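Local coordinates for protein malonate decarboxylase subunit alpha (Acinetobacter baumannii ATCC 17978, PDB 6MPR) that probably serves as the acyl-carrier-protein transferase subunit of malonate decarboxylase, exchanging acetyl for malonyl on the carrier protein, at residues 246-251 / 530-535; 255-260 / 427-432; 279-284 / 292-297; 409-414 / 471-476. All coordinates share one frame; numbering follows the deposited sequence.

How the contacts relate
The four contacts illustrate how helices and loops pack about one mixed sheet, with helix 244-261 shared by two of them. Contacts 1 and 2 both use this helix, with centres about 16 Å apart. Contact 1 joins the helix to a late loop, and contact 2 joins it to strand 429-433. Contact 4, its centre about 8 Å from that of contact 2, reaches the neighbouring strand 474-477 of the same sheet. Contact 3 ties helix 272-287 to the loop before strand 297-299 and touches contacts 1 and 2. Along the chain, contact 1 encloses all the others, contact 3 lies inside contact 2, and contacts 2 and 4 alternate. Widely separated parts of the sequence thus meet in a single layered region.

Contact 1: 246-251 / 530-535; sequences HVLMAM and LGIRRT
Ile532 meets both Leu248 and Met251, and these three side chains bury most of the surface here. Its two arms have separate tasks. CG2 lies 3.8 Å from Leu248 CD1 and 3.9 Å from Met251 CE, whereas CD1 rests 3.9 Å from Met251 CB, close against the helix backbone. Met251 can touch Ile532 at both its root and its tip because the thioether bends at chi3 (93°), which turns the terminal methyl toward the CG2 branch. Leu248 is swung (chi1 180°) to set CD1 against Ile532 and CD2 against Arg534. CD2 comes obliquely onto the guanidinium at Arg534 NE, 3.6 Å away, and also touches CG of that arginine at 4.0 Å. The outer end of Arg534 is held elsewhere: NH1 is hydrogen-bonded to Glu478 O and has a long, weak ion pair with Glu479, while NH2 has another such pair with Glu528. No hydrogen bond joins the two segments. Tyr284 of helix 272-287 also touches Ile532. The loop after strand 524-525 thus packs on helix 244-261, beside helix 272-287, in the helical layer of the mixed-sheet alpha/beta domain.

Contact 2: 255-260 / 427-432; sequences RGIYEK and KKLVVQ
Lys428 NZ, just before strand 429-433, is gripped by two backbone carbonyls, Gly357 O and Met394 O; from that strand Leu429 and Val431 turn toward Ile257. The meeting itself is wholly apolar. Ile257 and Val431 reach toward each other tip to tip: CD1 of the isoleucine stands 3.7 Å from Val431 CG1 and 4.1 Å from Val431 CG2, and therefore touches both branches of the valine. An extended outer torsion (chi2 -178°) pushes CD1 out to the end of the side chain, where it can make this approach. The other branch does different work. Ile257 CG2 comes within 4.2 Å of Leu429 CD2, the two side chains sliding past each other in opposite directions. Leu429 and Val431 are alternate residues of the strand and present their side chains to the same helix. Leu363 and His474 also touch Ile257, adding the neighbouring strands to its surroundings. Within the helix, Arg255 NH1 forms a salt bridge of 3.1 Å with Glu259 OE1, bent at 134° and weak as a hydrogen bond. The wider pi-type turn at 255-259 includes Gly256, whose O is hydrogen-bonded to Tyr483 OH, while the strand's backbone bonds run to its neighbours, as from Leu429 to Phe364 and Val430 to His474. With no hydrogen bond across it, the contact rests on van der Waals packing and burial of apolar side chains.

Contact 3: 279-284 / 292-297; sequences LILPTY and GKICRN
Leu281 carries the helix side of this contact alone, dividing its two methyls between Ile294 and Cys295. The direct interactions are apolar and rather light. Leu281 CD2 lies 4.1 Å from Ile294 CD1, the two branched chains approaching at a slant, while Leu281 CD1 is 4.3 Å from Cys295 CB. Ile294 places CG1 between its backbone N and carbonyl carbon (chi1 63°), then runs out almost straight, bringing its terminal methyl to the leucine. Cys295 has backbone angles of 61° and 48°, a left-handed conformation; its bond to CB points toward the helix segment, and its side chain also packs on Tyr258. Polar interactions lie around this apolar patch. Arg296 is held by a salt bridge from NH1 to Glu316 OE2 and a hydrogen bond from NE to Gln264 OE1; Asn297 ND2 sits 3.8 Å above one face of its guanidinium, toward the rim. Backbone bonding forms a third group: helix 272-287 is kinked at Pro282 and Thr283, where the turn widens, and Thr283 N makes a bond of 3.2 Å to Ile280 O. Cys295 and Arg296 also pair through the backbone with Val263 and Gln264. Leu281 thus packs against the returning connection of a beta-alpha-beta crossover, in which helix 272-287 joins the adjacent parallel strands 265-268 and 297-299.

Contact 4: 409-414 / 471-476; sequences LDMRLQ and DVTHLL
Met411 drives its thioether into the close-packed part of the contact, where Thr473 and His474 receive it. The sulfur SD lies 4.0 Å from Thr473 CB and also touches the CG2 methyl, the two side chains crossing at about a right angle. Bends at chi2 (-64°) and chi3 (100°) fold the methionine so that CE arrives at the edge of the imidazole, close to the ring plane and 4.1 Å from His474 CE1. Met411 SD also lies 4.1 Å from His474 CE1, standing obliquely to the ring, 5.2 Å from the centroid. His474 has a polar partner too: Thr473 OG1 and His474 ND1 share a hydrogen bond of 2.8 Å, with the oxygen in the ring plane, and this same hydroxyl accepts the amide of Val430, OG1 to N being 2.9 Å. One buried oxygen therefore links the histidine to strand 429-433, the parallel neighbour of strand 474-477 in the mixed sheet of this alpha/beta fold. The rings of His261, Tyr483 and Tyr485 surround the imidazole further. Beyond Met411 the chain becomes more open: Leu413 and Gln414 are exposed to solvent. Arg412 turns toward the second subunit: NH1 is hydrogen-bonded to Pro461 O there, and Leu409 CD2 covers one guanidinium face, 4.2 Å above the plane. At the start of 471-476, buried Asp471 makes salt bridges to Arg399 and Arg425 of the second subunit.

Contact 1: 246-251 / 530-535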
loop_
_atom_site.group_PDB
_atom_site.type_symbol
_atom_site.label_atom_id
_atom_site.label_comp_id
_atom_site.label_asym_id
_atom_site.label_seq_id
_atom_site.Cartn_x
_atom_site.Cartn_y
_atom_site.Cartn_z
ATOM N N HIS A 246 -22.407 13.649 -20.511
ATOM C CA HIS A 246 -21.071 13.217 -20.098
ATOM C C HIS A 246 -20.035 14.282 -20.432
ATOM O O HIS A 246 -19.119 14.536 -19.641
ATOM C CB HIS A 246 -20.693 11.900 -20.772
ATOM C CG HIS A 246 -21.643 10.773 -20.498
ATOM N ND1 HIS A 246 -22.170 9.992 -21.501
ATOM C CD2 HIS A 246 -22.150 10.290 -19.338
ATOM C CE1 HIS A 246 -22.965 9.077 -20.974
ATOM N NE2 HIS A 246 -22.966 9.234 -19.663
ATOM N N VAL A 247 -20.165 14.898 -21.607
ATOM C CA VAL A 247 -19.250 15.959 -22.027
ATOM C C VAL A 247 -19.357 17.170 -21.103
ATOM O O VAL A 247 -18.345 17.756 -20.706
ATOM C CB VAL A 247 -19.534 16.341 -23.489
ATOM C CG1 VAL A 247 -18.694 17.546 -23.911
ATOM C CG2 VAL A 247 -19.306 15.147 -24.404
ATOM N N LEU A 248 -20.584 17.566 -20.756
ATOM C CA LEU A 248 -20.787 18.695 -19.848
ATOM C C LEU A 248 -20.102 18.450 -18.506
ATOM O O LEU A 248 -19.381 19.313 -17.991
ATOM C CB LEU A 248 -22.286 18.946 -19.653
ATOM C CG LEU A 248 -22.739 20.088 -18.735
ATOM C CD1 LEU A 248 -22.288 21.440 -19.252
ATOM C CD2 LEU A 248 -24.282 20.055 -18.563
ATOM N N MET A 249 -20.310 17.270 -17.932
ATOM C CA MET A 249 -19.686 16.955 -16.653
ATOM C C MET A 249 -18.168 16.895 -16.782
ATOM O O MET A 249 -17.446 17.329 -15.877
ATOM C CB MET A 249 -20.259 15.638 -16.121
ATOM C CG MET A 249 -21.724 15.771 -15.692
ATOM S SD MET A 249 -22.487 14.175 -15.394
ATOM C CE MET A 249 -21.663 13.685 -13.892
ATOM N N ALA A 250 -17.671 16.377 -17.913
ATOM C CA ALA A 250 -16.229 16.338 -18.154
ATOM C C ALA A 250 -15.640 17.745 -18.263
ATOM O O ALA A 250 -14.543 18.006 -17.753
ATOM C CB ALA A 250 -15.945 15.532 -19.422
ATOM N N MET A 251 -16.356 18.669 -18.913
ATOM C CA MET A 251 -15.891 20.054 -18.966
ATOM C C MET A 251 -15.780 20.656 -17.569
ATOM O O MET A 251 -14.799 21.341 -17.253
ATOM C CB MET A 251 -16.831 20.906 -19.823
ATOM C CG MET A 251 -16.727 20.655 -21.324
ATOM S SD MET A 251 -18.154 21.327 -22.204
ATOM C CE MET A 251 -17.580 22.968 -22.657
ATOM N N LEU A 530 -18.579 28.543 -14.252
ATOM C CA LEU A 530 -17.285 28.168 -14.798
ATOM C C LEU A 530 -17.098 28.657 -16.230
ATOM O O LEU A 530 -16.132 28.260 -16.889
ATOM C CB LEU A 530 -17.105 26.647 -14.733
ATOM C CG LEU A 530 -17.178 25.984 -13.353
ATOM C CD1 LEU A 530 -17.304 24.479 -13.495
ATOM C CD2 LEU A 530 -15.960 26.337 -12.494
ATOM N N GLY A 531 -18.001 29.500 -16.723
ATOM C CA GLY A 531 -17.927 29.946 -18.104
ATOM C C GLY A 531 -18.354 28.905 -19.114
ATOM O O GLY A 531 -17.903 28.940 -20.263
ATOM N N ILE A 532 -19.219 27.974 -18.723
ATOM C CA ILE A 532 -19.611 26.871 -19.591
ATOM C C ILE A 532 -21.078 27.031 -19.955
ATOM O O ILE A 532 -21.944 27.085 -19.075
ATOM C CB ILE A 532 -19.342 25.512 -18.930
ATOM C CG1 ILE A 532 -17.846 25.336 -18.713
ATOM C CG2 ILE A 532 -19.880 24.380 -19.796
ATOM C CD1 ILE A 532 -17.484 24.168 -17.805
ATOM N N ARG A 533 -21.352 27.110 -21.256
ATOM C CA ARG A 533 -22.708 27.027 -21.773
ATOM C C ARG A 533 -23.041 25.569 -22.052
ATOM O O ARG A 533 -22.246 24.850 -22.666
ATOM C CB ARG A 533 -22.853 27.866 -23.048
ATOM N N ARG A 534 -24.214 25.132 -21.586
ATOM C CA ARG A 534 -24.629 23.754 -21.816
ATOM C C ARG A 534 -24.673 23.410 -23.301
ATOM O O ARG A 534 -24.472 22.247 -23.672
ATOM C CB ARG A 534 -25.992 23.508 -21.176
ATOM C CG ARG A 534 -25.955 23.476 -19.663
ATOM C CD ARG A 534 -27.275 22.964 -19.101
ATOM N NE ARG A 534 -27.082 22.267 -17.832
ATOM C CZ ARG A 534 -27.130 22.864 -16.646
ATOM N NH1 ARG A 534 -26.940 22.161 -15.532
ATOM N NH2 ARG A 534 -27.361 24.167 -16.576
ATOM N N THR A 535 -24.924 24.396 -24.166
ATOM C CA THR A 535 -24.941 24.134 -25.600
ATOM C C THR A 535 -23.551 23.932 -26.191
ATOM O O THR A 535 -23.447 23.488 -27.341
ATOM C CB THR A 535 -25.640 25.274 -26.339
ATOM O OG1 THR A 535 -24.835 26.456 -26.268
ATOM C CG2 THR A 535 -26.988 25.553 -25.709
#

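Contact 2: 255-260 / 427-432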
loop_
_atom_site.group_PDB
_atom_site.type_symbol
_atom_site.label_atom_id
_atom_site.label_comp_id
_atom_site.label_asym_id
_atom_site.label_seq_id
_atom_site.Cartn_x
_atom_site.Cartn_y
_atom_site.Cartn_z
ATOM N N ARG A 255 -12.288 22.128 -15.833
ATOM C CA ARG A 255 -12.210 23.534 -15.470
ATOM C C ARG A 255 -12.351 23.726 -13.962
ATOM O O ARG A 255 -11.553 24.432 -13.334
ATOM C CB ARG A 255 -13.298 24.279 -16.235
ATOM C CG ARG A 255 -13.374 25.760 -15.993
ATOM C CD ARG A 255 -12.419 26.519 -16.889
ATOM N NE ARG A 255 -12.608 27.954 -16.741
ATOM C CZ ARG A 255 -11.702 28.866 -17.072
ATOM N NH1 ARG A 255 -10.528 28.492 -17.565
ATOM N NH2 ARG A 255 -11.968 30.154 -16.900
ATOM N N GLY A 256 -13.351 23.084 -13.360
ATOM C CA GLY A 256 -13.674 23.322 -11.971
ATOM C C GLY A 256 -12.922 22.492 -10.951
ATOM O O GLY A 256 -13.038 22.774 -9.757
ATOM N N ILE A 257 -12.183 21.466 -11.379
ATOM C CA ILE A 257 -11.414 20.640 -10.449
ATOM C C ILE A 257 -9.948 20.538 -10.870
ATOM O O ILE A 257 -9.045 20.918 -10.110
ATOM C CB ILE A 257 -12.035 19.236 -10.309
ATOM C CG1 ILE A 257 -13.538 19.327 -9.968
ATOM C CG2 ILE A 257 -11.297 18.458 -9.212
ATOM C CD1 ILE A 257 -14.218 17.964 -9.757
ATOM N N TYR A 258 -9.688 20.011 -12.071
ATOM C CA TYR A 258 -8.303 19.750 -12.468
ATOM C C TYR A 258 -7.525 21.051 -12.613
ATOM O O TYR A 258 -6.431 21.205 -12.053
ATOM C CB TYR A 258 -8.232 18.972 -13.787
ATOM C CG TYR A 258 -8.794 17.560 -13.778
ATOM C CD1 TYR A 258 -9.331 16.994 -12.624
ATOM C CD2 TYR A 258 -8.774 16.793 -14.939
ATOM C CE1 TYR A 258 -9.843 15.690 -12.644
ATOM C CE2 TYR A 258 -9.268 15.507 -14.956
ATOM C CZ TYR A 258 -9.802 14.966 -13.816
ATOM O OH TYR A 258 -10.298 13.694 -13.874
ATOM N N GLU A 259 -8.082 21.997 -13.367
ATOM C CA GLU A 259 -7.445 23.300 -13.512
ATOM C C GLU A 259 -7.419 24.048 -12.181
ATOM O O GLU A 259 -6.394 24.622 -11.797
ATOM C CB GLU A 259 -8.179 24.123 -14.568
ATOM C CG GLU A 259 -7.458 25.432 -14.890
ATOM C CD GLU A 259 -8.172 26.284 -15.921
ATOM O OE1 GLU A 259 -9.280 25.914 -16.373
ATOM O OE2 GLU A 259 -7.614 27.335 -16.282
ATOM N N LYS A 260 -8.548 24.048 -11.467
ATOM C CA LYS A 260 -8.677 24.844 -10.248
ATOM C C LYS A 260 -7.605 24.488 -9.230
ATOM O O LYS A 260 -7.032 25.370 -8.579
ATOM C CB LYS A 260 -10.069 24.640 -9.635
ATOM C CG LYS A 260 -10.282 25.406 -8.317
ATOM C CD LYS A 260 -11.686 25.184 -7.763
ATOM C CE LYS A 260 -11.852 25.873 -6.410
ATOM N NZ LYS A 260 -11.936 27.355 -6.544
ATOM N N LYS A 427 -4.935 17.127 1.844
ATOM C CA LYS A 427 -5.854 16.012 1.645
ATOM C C LYS A 427 -5.831 15.599 0.179
ATOM O O LYS A 427 -5.696 16.438 -0.720
ATOM C CB LYS A 427 -7.303 16.373 2.034
ATOM C CG LYS A 427 -7.483 17.014 3.406
ATOM C CD LYS A 427 -8.968 17.254 3.672
ATOM C CE LYS A 427 -9.246 17.680 5.108
ATOM N NZ LYS A 427 -8.902 19.105 5.378
ATOM N N LYS A 428 -5.973 14.304 -0.068
ATOM C CA LYS A 428 -6.092 13.888 -1.460
ATOM C C LYS A 428 -7.483 14.248 -1.976
ATOM O O LYS A 428 -8.473 14.189 -1.239
ATOM C CB LYS A 428 -5.851 12.394 -1.586
ATOM C CG LYS A 428 -5.867 11.824 -3.004
ATOM C CD LYS A 428 -6.090 10.317 -2.855
ATOM C CE LYS A 428 -6.290 9.622 -4.161
ATOM N NZ LYS A 428 -6.289 8.155 -3.906
ATOM N N LEU A 429 -7.560 14.604 -3.263
ATOM C CA LEU A 429 -8.850 14.898 -3.878
ATOM C C LEU A 429 -9.556 13.603 -4.239
ATOM O O LEU A 429 -8.976 12.718 -4.868
ATOM C CB LEU A 429 -8.690 15.769 -5.128
ATOM C CG LEU A 429 -8.281 17.233 -4.901
ATOM C CD1 LEU A 429 -6.842 17.348 -4.358
ATOM C CD2 LEU A 429 -8.451 18.032 -6.196
ATOM N N VAL A 430 -10.807 13.487 -3.807
ATOM C CA VAL A 430 -11.640 12.320 -4.052
ATOM C C VAL A 430 -12.952 12.861 -4.601
ATOM O O VAL A 430 -13.691 13.546 -3.882
ATOM C CB VAL A 430 -11.853 11.501 -2.776
ATOM C CG1 VAL A 430 -12.914 10.443 -2.965
ATOM C CG2 VAL A 430 -10.536 10.862 -2.359
ATOM N N VAL A 431 -13.213 12.604 -5.886
ATOM C CA VAL A 431 -14.342 13.186 -6.603
ATOM C C VAL A 431 -15.366 12.095 -6.883
ATOM O O VAL A 431 -15.038 11.068 -7.493
ATOM C CB VAL A 431 -13.895 13.841 -7.921
ATOM C CG1 VAL A 431 -15.087 14.557 -8.591
ATOM C CG2 VAL A 431 -12.714 14.775 -7.680
ATOM N N GLN A 432 -16.605 12.332 -6.477
ATOM C CA GLN A 432 -17.736 11.523 -6.930
ATOM C C GLN A 432 -18.412 12.249 -8.088
ATOM O O GLN A 432 -19.035 13.301 -7.891
ATOM C CB GLN A 432 -18.735 11.267 -5.804
ATOM C CG GLN A 432 -18.369 10.107 -4.920
ATOM C CD GLN A 432 -18.617 8.758 -5.586
ATOM O OE1 GLN A 432 -18.319 7.715 -5.016
ATOM N NE2 GLN A 432 -19.154 8.775 -6.798
#

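Contact 3: 279-284 / 292-297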
loop_
_atom_site.group_PDB
_atom_site.type_symbol
_atom_site.label_atom_id
_atom_site.label_comp_id
_atom_site.label_asym_id
_atom_site.label_seq_id
_atom_site.Cartn_x
_atom_site.Cartn_y
_atom_site.Cartn_z
ATOM N N LEU A 279 -11.188 12.172 -23.510
ATOM C CA LEU A 279 -11.352 12.508 -24.922
ATOM C C LEU A 279 -11.517 14.000 -25.197
ATOM O O LEU A 279 -11.397 14.408 -26.359
ATOM C CB LEU A 279 -12.541 11.747 -25.515
ATOM C CG LEU A 279 -12.245 10.257 -25.714
ATOM C CD1 LEU A 279 -13.507 9.490 -26.107
ATOM C CD2 LEU A 279 -11.149 10.077 -26.758
ATOM N N ILE A 280 -11.769 14.835 -24.189
ATOM C CA ILE A 280 -11.833 16.268 -24.438
ATOM C C ILE A 280 -10.637 17.016 -23.876
ATOM O O ILE A 280 -10.539 18.227 -24.080
ATOM C CB ILE A 280 -13.150 16.912 -23.941
ATOM C CG1 ILE A 280 -13.218 16.976 -22.417
ATOM C CG2 ILE A 280 -14.374 16.238 -24.547
ATOM C CD1 ILE A 280 -14.368 17.812 -21.907
ATOM N N LEU A 281 -9.711 16.345 -23.196
ATOM C CA LEU A 281 -8.444 17.011 -22.899
ATOM C C LEU A 281 -7.798 17.605 -24.143
ATOM O O LEU A 281 -7.434 18.790 -24.107
ATOM C CB LEU A 281 -7.486 16.049 -22.183
ATOM C CG LEU A 281 -7.772 15.820 -20.707
ATOM C CD1 LEU A 281 -6.854 14.720 -20.217
ATOM C CD2 LEU A 281 -7.549 17.119 -19.926
ATOM N N PRO A 282 -7.660 16.889 -25.268
ATOM C CA PRO A 282 -6.950 17.476 -26.413
ATOM C C PRO A 282 -7.753 18.509 -27.183
ATOM O O PRO A 282 -7.212 19.115 -28.118
ATOM C CB PRO A 282 -6.646 16.254 -27.305
ATOM C CG PRO A 282 -6.851 15.051 -26.415
ATOM C CD PRO A 282 -7.942 15.459 -25.493
ATOM N N THR A 283 -9.023 18.719 -26.843
ATOM C CA THR A 283 -9.856 19.716 -27.511
ATOM C C THR A 283 -10.228 20.821 -26.531
ATOM O O THR A 283 -9.690 21.925 -26.609
ATOM C CB THR A 283 -11.111 19.070 -28.101
ATOM O OG1 THR A 283 -11.788 18.335 -27.074
ATOM C CG2 THR A 283 -10.752 18.124 -29.239
ATOM N N TYR A 284 -11.123 20.543 -25.585
ATOM C CA TYR A 284 -11.480 21.548 -24.589
ATOM C C TYR A 284 -10.286 21.906 -23.711
ATOM O O TYR A 284 -10.038 23.086 -23.432
ATOM C CB TYR A 284 -12.643 21.035 -23.749
ATOM C CG TYR A 284 -13.105 21.990 -22.679
ATOM C CD1 TYR A 284 -13.667 23.213 -23.017
ATOM C CD2 TYR A 284 -13.016 21.649 -21.331
ATOM C CE1 TYR A 284 -14.114 24.087 -22.029
ATOM C CE2 TYR A 284 -13.458 22.514 -20.339
ATOM C CZ TYR A 284 -14.000 23.729 -20.695
ATOM O OH TYR A 284 -14.439 24.587 -19.708
ATOM N N GLY A 292 0.288 19.952 -20.570
ATOM C CA GLY A 292 1.463 19.958 -19.730
ATOM C C GLY A 292 1.287 20.603 -18.372
ATOM O O GLY A 292 2.217 20.543 -17.555
ATOM N N LYS A 293 0.131 21.214 -18.098
ATOM C CA LYS A 293 -0.132 21.852 -16.813
ATOM C C LYS A 293 -0.996 21.013 -15.894
ATOM O O LYS A 293 -1.072 21.323 -14.700
ATOM C CB LYS A 293 -0.835 23.200 -17.009
ATOM C CG LYS A 293 -0.020 24.184 -17.817
ATOM C CD LYS A 293 -0.743 25.507 -17.953
ATOM C CE LYS A 293 -0.068 26.369 -19.009
ATOM N NZ LYS A 293 -0.965 27.491 -19.400
ATOM N N ILE A 294 -1.692 20.008 -16.437
ATOM C CA ILE A 294 -2.561 19.118 -15.677
ATOM C C ILE A 294 -2.485 17.727 -16.295
ATOM O O ILE A 294 -2.183 17.560 -17.479
ATOM C CB ILE A 294 -4.038 19.572 -15.630
ATOM C CG1 ILE A 294 -4.641 19.578 -17.041
ATOM C CG2 ILE A 294 -4.168 20.975 -14.999
ATOM C CD1 ILE A 294 -6.141 19.761 -17.066
ATOM N N CYS A 295 -2.772 16.724 -15.471
ATOM C CA CYS A 295 -3.018 15.361 -15.948
ATOM C C CYS A 295 -1.809 14.770 -16.670
ATOM O O CYS A 295 -1.936 14.155 -17.735
ATOM C CB CYS A 295 -4.250 15.316 -16.856
ATOM S SG CYS A 295 -5.774 15.946 -16.103
ATOM N N ARG A 296 -0.636 14.897 -16.047
ATOM C CA ARG A 296 0.604 14.410 -16.646
ATOM C C ARG A 296 0.888 12.947 -16.325
ATOM O O ARG A 296 1.298 12.184 -17.211
ATOM C CB ARG A 296 1.772 15.277 -16.188
ATOM C CG ARG A 296 1.657 16.707 -16.678
ATOM C CD ARG A 296 2.951 17.466 -16.472
ATOM N NE ARG A 296 3.191 17.727 -15.061
ATOM C CZ ARG A 296 4.208 17.232 -14.366
ATOM N NH1 ARG A 296 5.105 16.452 -14.960
ATOM N NH2 ARG A 296 4.331 17.529 -13.077
ATOM N N ASN A 297 0.665 12.527 -15.087
ATOM C CA ASN A 297 1.096 11.215 -14.615
ATOM C C ASN A 297 -0.102 10.421 -14.127
ATOM O O ASN A 297 -0.874 10.902 -13.295
ATOM C CB ASN A 297 2.137 11.383 -13.510
ATOM C CG ASN A 297 3.258 12.299 -13.931
ATOM O OD1 ASN A 297 4.020 11.975 -14.842
ATOM N ND2 ASN A 297 3.362 13.455 -13.286
#

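Contact 4: 409-414 / 471-476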
loop_
_atom_site.group_PDB
_atom_site.type_symbol
_atom_site.label_atom_id
_atom_site.label_comp_id
_atom_site.label_asym_id
_atom_site.label_seq_id
_atom_site.Cartn_x
_atom_site.Cartn_y
_atom_site.Cartn_z
ATOM N N LEU A 409 -1.964 20.236 -1.101
ATOM C CA LEU A 409 -1.924 21.396 -0.212
ATOM C C LEU A 409 -3.170 22.264 -0.344
ATOM O O LEU A 409 -3.572 22.917 0.626
ATOM C CB LEU A 409 -0.691 22.258 -0.509
ATOM C CG LEU A 409 0.652 21.756 -0.000
ATOM C CD1 LEU A 409 1.778 22.698 -0.450
ATOM C CD2 LEU A 409 0.592 21.673 1.517
ATOM N N ASP A 410 -3.774 22.310 -1.539
ATOM C CA ASP A 410 -4.931 23.172 -1.761
ATOM C C ASP A 410 -6.131 22.737 -0.933
ATOM O O ASP A 410 -7.060 23.533 -0.741
ATOM C CB ASP A 410 -5.292 23.191 -3.249
ATOM C CG ASP A 410 -5.811 24.537 -3.719
ATOM O OD1 ASP A 410 -5.516 25.571 -3.067
ATOM O OD2 ASP A 410 -6.531 24.562 -4.743
ATOM N N MET A 411 -6.122 21.504 -0.427
ATOM C CA MET A 411 -7.179 20.999 0.433
ATOM C C MET A 411 -6.988 21.360 1.905
ATOM O O MET A 411 -7.900 21.125 2.707
ATOM C CB MET A 411 -7.271 19.476 0.297
ATOM C CG MET A 411 -7.611 18.965 -1.109
ATOM S SD MET A 411 -9.261 19.440 -1.716
ATOM C CE MET A 411 -8.801 20.806 -2.756
ATOM N N ARG A 412 -5.834 21.910 2.277
ATOM C CA ARG A 412 -5.541 22.196 3.674
ATOM C C ARG A 412 -6.351 23.385 4.190
ATOM O O ARG A 412 -6.643 24.333 3.458
ATOM C CB ARG A 412 -4.046 22.479 3.860
ATOM C CG ARG A 412 -3.659 22.823 5.294
ATOM C CD ARG A 412 -2.151 22.882 5.513
ATOM N NE ARG A 412 -1.477 23.905 4.716
ATOM C CZ ARG A 412 -0.188 24.218 4.845
ATOM N NH1 ARG A 412 0.560 23.613 5.767
ATOM N NH2 ARG A 412 0.355 25.147 4.067
ATOM N N LEU A 413 -6.711 23.308 5.477
ATOM C CA LEU A 413 -7.346 24.391 6.228
ATOM C C LEU A 413 -6.749 25.757 5.901
ATOM O O LEU A 413 -5.529 25.937 5.914
ATOM C CB LEU A 413 -7.193 24.102 7.724
ATOM C CG LEU A 413 -7.746 25.089 8.749
ATOM C CD1 LEU A 413 -9.231 24.849 8.988
ATOM C CD2 LEU A 413 -6.953 25.007 10.052
ATOM N N GLN A 414 -7.619 26.726 5.629
ATOM C CA GLN A 414 -7.209 28.097 5.367
ATOM C C GLN A 414 -7.751 29.029 6.446
ATOM O O GLN A 414 -8.679 28.688 7.182
ATOM C CB GLN A 414 -7.693 28.568 3.992
ATOM C CG GLN A 414 -7.011 27.889 2.818
ATOM C CD GLN A 414 -7.413 28.520 1.500
ATOM O OE1 GLN A 414 -8.203 27.955 0.744
ATOM N NE2 GLN A 414 -6.879 29.705 1.223
ATOM N N ASP A 471 -14.667 11.422 3.155
ATOM C CA ASP A 471 -13.533 11.327 2.236
ATOM C C ASP A 471 -13.765 12.032 0.914
ATOM O O ASP A 471 -12.819 12.178 0.127
ATOM C CB ASP A 471 -13.192 9.857 1.971
ATOM C CG ASP A 471 -12.390 9.256 3.090
ATOM O OD1 ASP A 471 -11.403 9.901 3.514
ATOM O OD2 ASP A 471 -12.761 8.172 3.575
ATOM N N VAL A 472 -14.988 12.475 0.644
ATOM C CA VAL A 472 -15.294 13.135 -0.620
ATOM C C VAL A 472 -14.911 14.603 -0.507
ATOM O O VAL A 472 -15.418 15.318 0.363
ATOM C CB VAL A 472 -16.780 12.982 -0.980
ATOM C CG1 VAL A 472 -17.082 13.729 -2.301
ATOM C CG2 VAL A 472 -17.177 11.505 -1.050
ATOM N N THR A 473 -14.016 15.055 -1.387
ATOM C CA THR A 473 -13.700 16.480 -1.466
ATOM C C THR A 473 -14.558 17.216 -2.493
ATOM O O THR A 473 -14.810 18.420 -2.334
ATOM C CB THR A 473 -12.216 16.685 -1.800
ATOM O OG1 THR A 473 -11.900 16.062 -3.056
ATOM C CG2 THR A 473 -11.335 16.105 -0.703
ATOM N N HIS A 474 -15.037 16.521 -3.526
ATOM C CA HIS A 474 -15.791 17.145 -4.613
ATOM C C HIS A 474 -16.943 16.240 -5.026
ATOM O O HIS A 474 -16.715 15.065 -5.330
ATOM C CB HIS A 474 -14.910 17.387 -5.845
ATOM C CG HIS A 474 -13.781 18.349 -5.620
ATOM N ND1 HIS A 474 -12.647 18.015 -4.907
ATOM C CD2 HIS A 474 -13.615 19.634 -6.016
ATOM C CE1 HIS A 474 -11.818 19.046 -4.895
ATOM N NE2 HIS A 474 -12.387 20.046 -5.553
ATOM N N LEU A 475 -18.157 16.794 -5.104
ATOM C CA LEU A 475 -19.313 16.122 -5.702
ATOM C C LEU A 475 -19.647 16.805 -7.021
ATOM O O LEU A 475 -19.963 17.997 -7.034
ATOM C CB LEU A 475 -20.528 16.163 -4.772
ATOM C CG LEU A 475 -21.811 15.511 -5.292
ATOM C CD1 LEU A 475 -21.595 14.015 -5.596
ATOM C CD2 LEU A 475 -22.919 15.682 -4.280
ATOM N N LEU A 476 -19.609 16.051 -8.122
ATOM C CA LEU A 476 -19.814 16.592 -9.462
ATOM C C LEU A 476 -20.984 15.873 -10.119
ATOM O O LEU A 476 -20.929 14.652 -10.315
ATOM C CB LEU A 476 -18.543 16.427 -10.295
ATOM C CG LEU A 476 -18.667 16.595 -11.800
ATOM C CD1 LEU A 476 -19.219 17.970 -12.120
ATOM C CD2 LEU A 476 -17.304 16.374 -12.447
#